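Local coordinates for protein xylulose kinase (Bifidobacterium adolescentis ATCC 15703, PDB 3I8B) that probably phosphorylates D-xylulose to D-xylulose 5-phosphate at the expense of ATP, as a member of the FGGY family of carbohydrate kinases, at residues G60-D64 / I257-N261; L68-Q74 / A269-N275; L109-Q115 / R125-W130; T366-Y370 / A501-R506. One frame throughout, in Å; residues are numbered along the deposited sequence.

Contact 1: residues G60-D64 / I257-N261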
loop_
_atom_site.group_PDB
_atom_site.type_symbol
_atom_site.label_atom_id
_atom_site.label_comp_id
_atom_site.label_asym_id
_atom_site.label_seq_id
_atom_site.Cartn_x
_atom_site.Cartn_y
_atom_site.Cartn_z
ATOM N N GLY A 60 21.262 17.240 5.583
ATOM C CA GLY A 60 22.152 17.785 6.597
ATOM C C GLY A 60 22.521 16.818 7.712
ATOM O O GLY A 60 22.905 17.233 8.809
ATOM N N GLY A 61 22.419 15.520 7.439
ATOM C CA GLY A 61 22.759 14.531 8.447
ATOM C C GLY A 61 21.668 14.396 9.485
ATOM O O GLY A 61 20.681 15.138 9.459
ATOM N N LEU A 62 21.857 13.442 10.397
ATOM C CA LEU A 62 20.876 13.114 11.417
ATOM C C LEU A 62 21.507 13.088 12.822
ATOM O O LEU A 62 20.988 12.440 13.730
ATOM C CB LEU A 62 20.264 11.741 11.119
ATOM C CG LEU A 62 19.733 11.487 9.708
ATOM C CD1 LEU A 62 19.321 10.031 9.514
ATOM C CD2 LEU A 62 18.572 12.423 9.428
ATOM N N ASP A 63 22.627 13.780 12.994
ATOM C CA ASP A 63 23.340 13.763 14.268
ATOM C C ASP A 63 22.488 14.354 15.393
ATOM O O ASP A 63 22.701 14.039 16.561
ATOM C CB ASP A 63 24.633 14.569 14.189
ATOM C CG ASP A 63 25.661 13.959 13.268
ATOM O OD1 ASP A 63 25.572 12.748 12.932
ATOM O OD2 ASP A 63 26.586 14.713 12.896
ATOM N N ASP A 64 21.541 15.217 15.036
ATOM C CA ASP A 64 20.686 15.869 16.025
ATOM C C ASP A 64 19.287 15.257 16.105
ATOM O O ASP A 64 18.349 15.893 16.595
ATOM C CB ASP A 64 20.581 17.369 15.730
ATOM C CG ASP A 64 20.107 17.664 14.299
ATOM O OD1 ASP A 64 19.902 16.715 13.510
ATOM O OD2 ASP A 64 19.955 18.859 13.959
ATOM N N ILE A 257 25.284 6.881 12.022
ATOM C CA ILE A 257 24.184 7.241 11.134
ATOM C C ILE A 257 23.232 8.297 11.721
ATOM O O ILE A 257 22.905 9.283 11.043
ATOM C CB ILE A 257 23.408 5.986 10.650
ATOM C CG1 ILE A 257 24.272 5.185 9.673
ATOM C CG2 ILE A 257 22.118 6.385 9.975
ATOM C CD1 ILE A 257 23.926 3.710 9.628
ATOM N N ALA A 258 22.781 8.111 12.960
ATOM C CA ALA A 258 21.901 9.105 13.574
ATOM C C ALA A 258 22.084 9.199 15.094
ATOM O O ALA A 258 22.542 8.242 15.722
ATOM C CB ALA A 258 20.438 8.814 13.240
ATOM N N GLY A 259 21.730 10.357 15.661
ATOM C CA GLY A 259 21.661 10.543 17.107
ATOM C C GLY A 259 22.937 10.723 17.921
ATOM O O GLY A 259 22.854 10.771 19.148
ATOM N N LYS A 260 24.113 10.827 17.292
ATOM C CA LYS A 260 25.339 10.940 18.100
ATOM C C LYS A 260 25.373 12.180 19.014
ATOM O O LYS A 260 26.038 12.167 20.050
ATOM C CB LYS A 260 26.611 10.861 17.251
ATOM C CG LYS A 260 26.999 12.149 16.558
ATOM C CD LYS A 260 28.252 11.957 15.721
ATOM C CE LYS A 260 28.894 13.298 15.387
ATOM N NZ LYS A 260 30.039 13.144 14.433
ATOM N N ASN A 261 24.654 13.234 18.632
ATOM C CA ASN A 261 24.638 14.483 19.400
ATOM C C ASN A 261 23.354 14.721 20.192
ATOM O O ASN A 261 23.043 15.861 20.532
ATOM C CB ASN A 261 24.916 15.701 18.496
ATOM C CG ASN A 261 26.331 15.711 17.946
ATOM O OD1 ASN A 261 27.248 15.197 18.578
ATOM N ND2 ASN A 261 26.515 16.289 16.753
HETATM O O HOH W 1 24.037 11.731 10.426
HETATM O O HOH W 2 24.781 10.497 14.331
#

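Contact 2: residues L68-Q74 / A269-N275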
loop_
_atom_site.group_PDB
_atom_site.type_symbol
_atom_site.label_atom_id
_atom_site.label_comp_id
_atom_site.label_asym_id
_atom_site.label_seq_id
_atom_site.Cartn_x
_atom_site.Cartn_y
_atom_site.Cartn_z
ATOM N N LEU A 68 13.686 7.884 14.566
ATOM C CA LEU A 68 13.572 7.772 13.122
ATOM C C LEU A 68 12.664 6.587 12.768
ATOM O O LEU A 68 12.680 5.558 13.457
ATOM C CB LEU A 68 14.969 7.583 12.520
ATOM C CG LEU A 68 15.137 7.353 11.018
ATOM C CD1 LEU A 68 16.504 7.885 10.589
ATOM C CD2 LEU A 68 14.986 5.879 10.602
ATOM N N ALA A 69 11.869 6.752 11.711
ATOM C CA ALA A 69 11.026 5.679 11.175
ATOM C C ALA A 69 11.129 5.621 9.663
ATOM O O ALA A 69 11.233 6.656 8.996
ATOM C CB ALA A 69 9.575 5.878 11.566
ATOM N N VAL A 70 11.076 4.409 9.119
ATOM C CA VAL A 70 11.121 4.230 7.676
ATOM C C VAL A 70 9.776 3.745 7.146
ATOM O O VAL A 70 9.270 2.702 7.559
ATOM C CB VAL A 70 12.201 3.226 7.278
ATOM C CG1 VAL A 70 12.244 3.066 5.769
ATOM C CG2 VAL A 70 13.539 3.666 7.815
ATOM N N GLY A 71 9.183 4.523 6.249
ATOM C CA GLY A 71 8.016 4.079 5.512
ATOM C C GLY A 71 8.538 3.514 4.202
ATOM O O GLY A 71 9.410 4.119 3.583
ATOM N N GLY A 72 8.031 2.356 3.780
ATOM C CA GLY A 72 8.577 1.697 2.613
ATOM C C GLY A 72 7.552 1.217 1.600
ATOM O O GLY A 72 6.394 0.927 1.943
ATOM N N GLN A 73 7.980 1.123 0.345
ATOM C CA GLN A 73 7.159 0.448 -0.662
ATOM C C GLN A 73 6.809 -0.947 -0.118
ATOM O O GLN A 73 7.669 -1.628 0.434
ATOM C CB GLN A 73 7.907 0.347 -1.999
ATOM C CG GLN A 73 9.353 -0.121 -1.881
ATOM C CD GLN A 73 9.996 -0.368 -3.238
ATOM O OE1 GLN A 73 9.363 -0.915 -4.142
ATOM N NE2 GLN A 73 11.256 0.036 -3.388
ATOM N N GLN A 74 5.549 -1.362 -0.258
ATOM C CA GLN A 74 5.092 -2.620 0.333
ATOM C C GLN A 74 5.617 -3.857 -0.399
ATOM O O GLN A 74 6.084 -3.754 -1.532
ATOM C CB GLN A 74 3.561 -2.657 0.421
ATOM C CG GLN A 74 2.944 -1.547 1.292
ATOM C CD GLN A 74 1.548 -1.891 1.813
ATOM O OE1 GLN A 74 1.332 -2.936 2.459
ATOM N NE2 GLN A 74 0.596 -1.007 1.553
ATOM N N ALA A 269 11.638 3.708 15.446
ATOM C CA ALA A 269 10.219 3.380 15.503
ATOM C C ALA A 269 9.951 2.205 14.555
ATOM O O ALA A 269 10.815 1.851 13.756
ATOM C CB ALA A 269 9.369 4.607 15.127
ATOM N N PRO A 270 8.766 1.579 14.661
ATOM C CA PRO A 270 8.560 0.328 13.927
ATOM C C PRO A 270 8.612 0.483 12.401
ATOM O O PRO A 270 8.908 -0.493 11.718
ATOM C CB PRO A 270 7.163 -0.101 14.367
ATOM C CG PRO A 270 7.023 0.478 15.744
ATOM C CD PRO A 270 7.691 1.824 15.641
ATOM N N GLY A 271 8.352 1.680 11.885
ATOM C CA GLY A 271 8.275 1.884 10.446
ATOM C C GLY A 271 6.945 1.355 9.912
ATOM O O GLY A 271 6.022 1.069 10.690
ATOM N N GLY A 272 6.829 1.226 8.592
ATOM C CA GLY A 272 5.601 0.704 8.017
ATOM C C GLY A 272 5.539 0.730 6.502
ATOM O O GLY A 272 6.455 1.243 5.836
ATOM N N GLY A 273 4.453 0.182 5.954
ATOM C CA GLY A 273 4.214 0.214 4.511
ATOM C C GLY A 273 3.706 1.581 4.066
ATOM O O GLY A 273 3.101 2.318 4.867
ATOM N N ASP A 274 3.949 1.932 2.805
ATOM C CA ASP A 274 3.673 3.296 2.360
ATOM C C ASP A 274 2.214 3.728 2.510
ATOM O O ASP A 274 1.946 4.805 3.030
ATOM C CB ASP A 274 4.220 3.589 0.951
ATOM C CG ASP A 274 3.795 2.563 -0.094
ATOM O OD1 ASP A 274 2.847 1.777 0.133
ATOM O OD2 ASP A 274 4.437 2.550 -1.159
ATOM N N ASN A 275 1.269 2.909 2.057
ATOM C CA ASN A 275 -0.140 3.276 2.201
ATOM C C ASN A 275 -0.545 3.650 3.632
ATOM O O ASN A 275 -1.179 4.688 3.847
ATOM C CB ASN A 275 -1.041 2.176 1.658
ATOM C CG ASN A 275 -0.975 2.074 0.150
ATOM O OD1 ASN A 275 -0.641 1.023 -0.404
ATOM N ND2 ASN A 275 -1.256 3.185 -0.526
HETATM O O HOH W 3 11.614 2.121 10.922
HETATM O O HOH W 4 4.131 -0.013 -2.598
#

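Contact 3: residues L109-Q115 / R125-W130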
loop_
_atom_site.group_PDB
_atom_site.type_symbol
_atom_site.label_atom_id
_atom_site.label_comp_id
_atom_site.label_asym_id
_atom_site.label_seq_id
_atom_site.Cartn_x
_atom_site.Cartn_y
_atom_site.Cartn_z
ATOM N N LEU A 109 -4.521 -23.773 -2.144
ATOM C CA LEU A 109 -5.368 -23.652 -0.949
ATOM C C LEU A 109 -6.830 -24.031 -1.199
ATOM O O LEU A 109 -7.526 -24.464 -0.279
ATOM C CB LEU A 109 -5.320 -22.243 -0.338
ATOM C CG LEU A 109 -4.652 -21.970 1.019
ATOM C CD1 LEU A 109 -5.266 -20.714 1.691
ATOM C CD2 LEU A 109 -4.748 -23.156 1.961
ATOM N N GLY A 110 -7.303 -23.843 -2.426
ATOM C CA GLY A 110 -8.687 -24.147 -2.742
ATOM C C GLY A 110 -8.911 -25.625 -3.011
ATOM O O GLY A 110 -10.049 -26.090 -3.005
ATOM N N ALA A 111 -7.824 -26.360 -3.235
ATOM C CA ALA A 111 -7.898 -27.766 -3.646
ATOM C C ALA A 111 -8.750 -28.658 -2.723
ATOM O O ALA A 111 -9.634 -29.370 -3.193
ATOM C CB ALA A 111 -6.507 -28.348 -3.812
ATOM N N ALA A 112 -8.479 -28.629 -1.422
ATOM C CA ALA A 112 -9.270 -29.416 -0.472
ATOM C C ALA A 112 -10.772 -29.167 -0.663
ATOM O O ALA A 112 -11.196 -28.034 -0.903
ATOM C CB ALA A 112 -8.839 -29.122 0.975
ATOM N N PRO A 113 -11.585 -30.234 -0.551
ATOM C CA PRO A 113 -13.016 -30.164 -0.877
ATOM C C PRO A 113 -13.757 -29.131 -0.037
ATOM O O PRO A 113 -13.362 -28.857 1.094
ATOM C CB PRO A 113 -13.532 -31.570 -0.534
ATOM C CG PRO A 113 -12.301 -32.439 -0.416
ATOM C CD PRO A 113 -11.208 -31.532 0.037
ATOM N N ALA A 114 -14.824 -28.571 -0.598
ATOM C CA ALA A 114 -15.658 -27.605 0.106
ATOM C C ALA A 114 -16.131 -28.123 1.461
ATOM O O ALA A 114 -16.515 -29.287 1.608
ATOM C CB ALA A 114 -16.850 -27.216 -0.751
ATOM N N GLN A 115 -16.087 -27.243 2.452
ATOM C CA GLN A 115 -16.677 -27.513 3.747
ATOM C C GLN A 115 -17.933 -26.687 3.862
ATOM O O GLN A 115 -18.110 -25.698 3.148
ATOM C CB GLN A 115 -15.726 -27.119 4.872
ATOM C CG GLN A 115 -14.419 -27.867 4.844
ATOM C CD GLN A 115 -14.559 -29.274 5.378
ATOM O OE1 GLN A 115 -14.759 -29.476 6.576
ATOM N NE2 GLN A 115 -14.446 -30.259 4.493
ATOM N N ARG A 125 -13.048 -20.781 -3.803
ATOM C CA ARG A 125 -12.826 -21.356 -2.487
ATOM C C ARG A 125 -11.411 -21.051 -1.986
ATOM O O ARG A 125 -11.209 -20.750 -0.810
ATOM C CB ARG A 125 -13.099 -22.863 -2.509
ATOM C CG ARG A 125 -12.921 -23.549 -1.172
ATOM C CD ARG A 125 -13.511 -24.946 -1.171
ATOM N NE ARG A 125 -12.778 -25.885 -2.018
ATOM C CZ ARG A 125 -13.304 -26.500 -3.075
ATOM N NH1 ARG A 125 -14.560 -26.257 -3.413
ATOM N NH2 ARG A 125 -12.575 -27.352 -3.795
ATOM N N GLY A 126 -10.439 -21.118 -2.888
ATOM C CA GLY A 126 -9.068 -20.814 -2.540
ATOM C C GLY A 126 -8.939 -19.345 -2.184
ATOM O O GLY A 126 -8.291 -19.004 -1.205
ATOM N N LYS A 127 -9.562 -18.479 -2.978
ATOM C CA LYS A 127 -9.539 -17.053 -2.682
ATOM C C LYS A 127 -10.094 -16.797 -1.288
ATOM O O LYS A 127 -9.489 -16.081 -0.507
ATOM C CB LYS A 127 -10.311 -16.241 -3.727
ATOM C CG LYS A 127 -9.632 -16.173 -5.084
ATOM C CD LYS A 127 -10.435 -15.307 -6.058
ATOM C CE LYS A 127 -9.722 -15.191 -7.400
ATOM N NZ LYS A 127 -10.688 -14.999 -8.521
ATOM N N GLN A 128 -11.231 -17.405 -0.972
ATOM C CA GLN A 128 -11.872 -17.206 0.321
ATOM C C GLN A 128 -11.010 -17.694 1.481
ATOM O O GLN A 128 -10.978 -17.073 2.551
ATOM C CB GLN A 128 -13.230 -17.910 0.343
ATOM C CG GLN A 128 -13.799 -18.128 1.730
ATOM C CD GLN A 128 -15.214 -18.665 1.686
ATOM O OE1 GLN A 128 -16.044 -18.193 0.900
ATOM N NE2 GLN A 128 -15.499 -19.659 2.520
ATOM N N ARG A 129 -10.322 -18.814 1.278
ATOM C CA ARG A 129 -9.458 -19.373 2.319
ATOM C C ARG A 129 -8.228 -18.492 2.583
ATOM O O ARG A 129 -7.747 -18.403 3.724
ATOM C CB ARG A 129 -9.039 -20.801 1.960
ATOM C CG ARG A 129 -10.127 -21.851 2.234
ATOM C CD ARG A 129 -9.805 -23.192 1.538
ATOM N NE ARG A 129 -10.804 -24.214 1.856
ATOM C CZ ARG A 129 -10.889 -25.398 1.259
ATOM N NH1 ARG A 129 -10.030 -25.731 0.303
ATOM N NH2 ARG A 129 -11.837 -26.256 1.626
ATOM N N TRP A 130 -7.719 -17.851 1.535
ATOM C CA TRP A 130 -6.613 -16.903 1.690
ATOM C C TRP A 130 -7.055 -15.672 2.472
ATOM O O TRP A 130 -6.375 -15.233 3.409
ATOM C CB TRP A 130 -6.026 -16.491 0.327
ATOM C CG TRP A 130 -5.035 -17.476 -0.190
ATOM C CD1 TRP A 130 -5.223 -18.393 -1.203
ATOM C CD2 TRP A 130 -3.699 -17.672 0.287
ATOM N NE1 TRP A 130 -4.075 -19.137 -1.376
ATOM C CE2 TRP A 130 -3.131 -18.718 -0.472
ATOM C CE3 TRP A 130 -2.924 -17.056 1.278
ATOM C CZ2 TRP A 130 -1.825 -19.163 -0.268
ATOM C CZ3 TRP A 130 -1.624 -17.506 1.486
ATOM C CH2 TRP A 130 -1.090 -18.550 0.716
#

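Contact 4: residues T366-Y370 / A501-R506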
loop_
_atom_site.group_PDB
_atom_site.type_symbol
_atom_site.label_atom_id
_atom_site.label_comp_id
_atom_site.label_asym_id
_atom_site.label_seq_id
_atom_site.Cartn_x
_atom_site.Cartn_y
_atom_site.Cartn_z
ATOM N N THR A 366 -24.252 5.125 -19.348
ATOM C CA THR A 366 -23.402 4.687 -18.253
ATOM C C THR A 366 -22.152 4.008 -18.798
ATOM O O THR A 366 -22.227 3.169 -19.707
ATOM C CB THR A 366 -24.138 3.694 -17.356
ATOM O OG1 THR A 366 -25.264 4.341 -16.754
ATOM C CG2 THR A 366 -23.214 3.164 -16.272
ATOM N N LEU A 367 -21.006 4.388 -18.249
ATOM C CA LEU A 367 -19.747 3.719 -18.536
ATOM C C LEU A 367 -19.346 2.867 -17.345
ATOM O O LEU A 367 -19.296 3.376 -16.221
ATOM C CB LEU A 367 -18.643 4.749 -18.797
ATOM C CG LEU A 367 -17.226 4.168 -18.885
ATOM C CD1 LEU A 367 -17.141 3.113 -20.010
ATOM C CD2 LEU A 367 -16.174 5.265 -19.074
ATOM N N VAL A 368 -19.096 1.579 -17.580
ATOM C CA VAL A 368 -18.407 0.735 -16.608
ATOM C C VAL A 368 -16.981 0.599 -17.112
ATOM O O VAL A 368 -16.711 -0.161 -18.043
ATOM C CB VAL A 368 -19.055 -0.655 -16.450
ATOM C CG1 VAL A 368 -18.242 -1.529 -15.473
ATOM C CG2 VAL A 368 -20.491 -0.522 -15.976
ATOM N N PRO A 369 -16.054 1.346 -16.500
ATOM C CA PRO A 369 -14.756 1.613 -17.117
ATOM C C PRO A 369 -13.705 0.547 -16.857
ATOM O O PRO A 369 -12.589 0.912 -16.486
ATOM C CB PRO A 369 -14.303 2.903 -16.418
ATOM C CG PRO A 369 -15.261 3.117 -15.258
ATOM C CD PRO A 369 -16.126 1.911 -15.142
ATOM N N TYR A 370 -14.029 -0.727 -17.047
ATOM C CA TYR A 370 -13.054 -1.782 -16.787
ATOM C C TYR A 370 -12.096 -1.971 -17.968
ATOM O O TYR A 370 -11.873 -3.088 -18.436
ATOM C CB TYR A 370 -13.743 -3.104 -16.426
ATOM C CG TYR A 370 -14.654 -3.032 -15.217
ATOM C CD1 TYR A 370 -14.595 -1.959 -14.326
ATOM C CD2 TYR A 370 -15.557 -4.053 -14.947
ATOM C CE1 TYR A 370 -15.430 -1.898 -13.215
ATOM C CE2 TYR A 370 -16.383 -4.000 -13.849
ATOM C CZ TYR A 370 -16.318 -2.926 -12.989
ATOM O OH TYR A 370 -17.150 -2.897 -11.903
ATOM N N ALA A 501 -27.547 3.797 -11.249
ATOM C CA ALA A 501 -27.488 3.360 -12.645
ATOM C C ALA A 501 -26.193 2.604 -12.940
ATOM O O ALA A 501 -26.196 1.588 -13.631
ATOM C CB ALA A 501 -27.626 4.556 -13.585
ATOM N N TYR A 502 -25.088 3.117 -12.414
ATOM C CA TYR A 502 -23.788 2.494 -12.583
ATOM C C TYR A 502 -23.806 1.095 -11.989
ATOM O O TYR A 502 -23.313 0.149 -12.597
ATOM C CB TYR A 502 -22.707 3.336 -11.893
ATOM C CG TYR A 502 -21.315 2.738 -11.941
ATOM C CD1 TYR A 502 -20.877 1.864 -10.954
ATOM C CD2 TYR A 502 -20.437 3.054 -12.976
ATOM C CE1 TYR A 502 -19.602 1.318 -10.999
ATOM C CE2 TYR A 502 -19.161 2.518 -13.026
ATOM C CZ TYR A 502 -18.750 1.644 -12.041
ATOM O OH TYR A 502 -17.480 1.107 -12.090
ATOM N N ALA A 503 -24.370 0.969 -10.794
ATOM C CA ALA A 503 -24.386 -0.320 -10.115
ATOM C C ALA A 503 -25.164 -1.352 -10.921
ATOM O O ALA A 503 -24.718 -2.491 -11.070
ATOM C CB ALA A 503 -24.949 -0.194 -8.708
ATOM N N LYS A 504 -26.324 -0.953 -11.437
ATOM C CA LYS A 504 -27.087 -1.829 -12.316
ATOM C C LYS A 504 -26.212 -2.296 -13.470
ATOM O O LYS A 504 -26.047 -3.495 -13.678
ATOM C CB LYS A 504 -28.347 -1.132 -12.843
ATOM C CG LYS A 504 -29.477 -1.038 -11.817
ATOM C CD LYS A 504 -30.757 -0.469 -12.428
ATOM C CE LYS A 504 -31.882 -0.365 -11.390
ATOM N NZ LYS A 504 -31.695 0.786 -10.467
ATOM N N ALA A 505 -25.627 -1.347 -14.195
ATOM C CA ALA A 505 -24.811 -1.674 -15.366
ATOM C C ALA A 505 -23.669 -2.638 -15.069
ATOM O O ALA A 505 -23.474 -3.600 -15.799
ATOM C CB ALA A 505 -24.276 -0.402 -16.038
ATOM N N ARG A 506 -22.912 -2.387 -14.005
ATOM C CA ARG A 506 -21.738 -3.208 -13.723
ATOM C C ARG A 506 -22.131 -4.580 -13.216
ATOM O O ARG A 506 -21.344 -5.521 -13.285
ATOM C CB ARG A 506 -20.803 -2.515 -12.731
ATOM C CG ARG A 506 -21.358 -2.383 -11.329
ATOM C CD ARG A 506 -20.822 -3.460 -10.387
ATOM N NE ARG A 506 -20.952 -3.000 -9.009
ATOM C CZ ARG A 506 -21.958 -3.313 -8.200
ATOM N NH1 ARG A 506 -22.925 -4.114 -8.622
ATOM N NH2 ARG A 506 -22.001 -2.819 -6.965
HETATM O O HOH W 5 -17.034 -0.781 -10.136
#

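Contact 1: residues G60-D64 / I257-N261
L62 and D63 offer successive backbone carbonyls to the loop 257-261, and two backbone N-H groups take them up. G259 N reaches L62 O at 2.9 Å in a nearly straight bond (172° at the hydrogen), and N261 N meets D63 O at 3.0 Å along a more bent path. Beside the first bond, the CB atoms of L62 and A258 touch at 3.6 Å. The carboxylate of D63 works through water instead. One molecule accepts from L62 N and donates to both I257 O and D63 OD1; a second donates to D63 OD1, at 2.8 Å, and accepts from K260 N. D63 and K260 run side by side in the same direction, the lysine extended beyond CG, and D63 OD2 stops 4.1 Å from K260 NZ, an attraction of opposite charges short of a salt bridge. N261 ND2 also lies against D63 CB, at 3.6 Å. What positions the first loop is the end of helix 46-58, where G60, with positive phi, is the C-prime residue of a Schellman motif, and R31, which bonds G61 O and forms a salt bridge with D64. The two backbone bonds and the two waters pin the link before strand 65-72 to the one before strand 267-273, while L62 is buried against F52 of helix 46-58, A8 of strand 6-12 and V21 of strand 16-23.

Contact 2: residues L68-Q74 / A269-N275
Backbone hydrogen bonds join L68-G72 to A269-G273. A269 N donates to L68 O at 2.9 Å, G272 N to V70 O at 3.0 Å, and G72 N to G272 O at 2.8 Å, the last nearly along the C=O axis. Where direct pairing is interrupted, a water accepts from V70 N and donates to A269 O; G271 N turns to Q468 OE1 and G273 N to S197 OG. A CB on G271 would clash with V70 O. These are neighbouring parallel strands of the five-stranded sheet in the N-terminal domain, a domain of the actin-like ATPase clan, and the edge strand runs straight into helix 274-281 with G273 as N-cap. D274, the predicted proton acceptor, gives its N-H weakly to G72 O, and its OD1 takes a weak bond from N275 N. A second water donates to D274 OD2 at 3.0 Å and accepts from Q74 N at 3.1 Å. Replacing D274 with an alanine would probably leave that water without its acceptor and remove the predicted base. Q74, predicted to bind substrate, passes CG 3.5 Å from D274 OD1 and sends NE2 to N275 OD1 in a weak bond of 3.1 Å, amide planes 69° apart.

Contact 3: residues L109-Q115 / R125-W130
L109 CD1 sits over one face of the W130 indole, 3.5 Å from the centroid of the five-membered ring and 3° off its normal, a CH-pi contact; W130 NE1 itself is bonded to L105 O. Over the centre of one face of the R125 guanidinium lies A114 N, 3.5 Å above the plane, while G110 O stands near its edge. The R129 guanidinium has R125 CD over one face and meets carbonyls at its edge. NH1 of R129 donates to L109 O at 2.9 Å, on a lone pair, and to A112 O at 2.8 Å; NH2 donates to P113 O, approaching from above that carbonyl's plane. R125 reaches the same turn with its chain bent at chi3 (69°), which swings NE to G110 O at 2.9 Å, and NE also bonds A112 O weakly. At the backbone, G110 CA and G126 CA come within 3.4 Å, where a side chain on either glycine would crowd the other. A leucine in place of R129 would probably leave L109 O and P113 O without these donors and E118 without its salt-bridge partner. Two positive groups so close are plausibly tolerated because carbonyl oxygens accept from both, and the E118 carboxylate from R129; the chemistry is consistent with two arginines helping to hold the end of helix 99-110 and its turn.

Contact 4: residues T366-Y370 / A501-R506
The phenol of Y502 lies against L367 and P369 edge-first. CG anti to the backbone N (chi1 177°) carries its ring from the helix toward L367 and P369, and P369 CD lies at the ring edge, 3.4 Å from Y502 OH, the two side chains crossing at about a right angle. L367 O also approaches that edge, 3.3 Å from Y502 CE2, and is a buried carbonyl oxygen with no hydrogen-bond partner in the model. Y370 comes at Y502 obliquely, and the two phenols share a water 2.8 Å from Y370 OH and equally far from Y502 OH, lying in the plane of both rings at their edges. One face of the Y370 ring is taken by V368 CG1, 3.3 Å above its centre, so the valine is wedged between the tyrosine and the helix. Its other branch, CG2, turns to the helix and meets A505 CB at 3.8 Å and R506 N at 3.6 Å. Here a strand of the two-stranded antiparallel sheet 366-368/385-387 packs on the C-terminal helix 496-506; the axes of strand 366-368 and of the 501-506 part of that helix approach to 8.2 Å and cross at -52°. Further up the strand, T366 sets CG2 on A505 CB at 3.7 Å. R506 crosses Y370 obliquely, with its CB close to the tyrosine OH and its guanidinium plane only 24° from that of the ring. The charged end leads away from the strand to a salt bridge with D413 of helix 396-420, the helix that also lies against Y502 through C409 and S410.

Contacts 1 and 2 adjoin within the N-terminal domain: their centres are 20 Å apart, and L62 CD1 packs on L68 CD1 at 3.7 Å. Contact 1 joins the loops leading into strands 65-72 and 267-273, contact 2 the strands themselves and the residues just after them. In the predicted active site the side chain of D274 lies about 5 Å from that of D11; G271 is about 14 Å from the bound magnesium ion. Contact 3 is nested in the loop closed by contact 2, its W130 side chain about 12 Å from that of H75, predicted to bind substrate. Contact 4 lies away from these sites, its nearest atoms about 13 Å from contact 3.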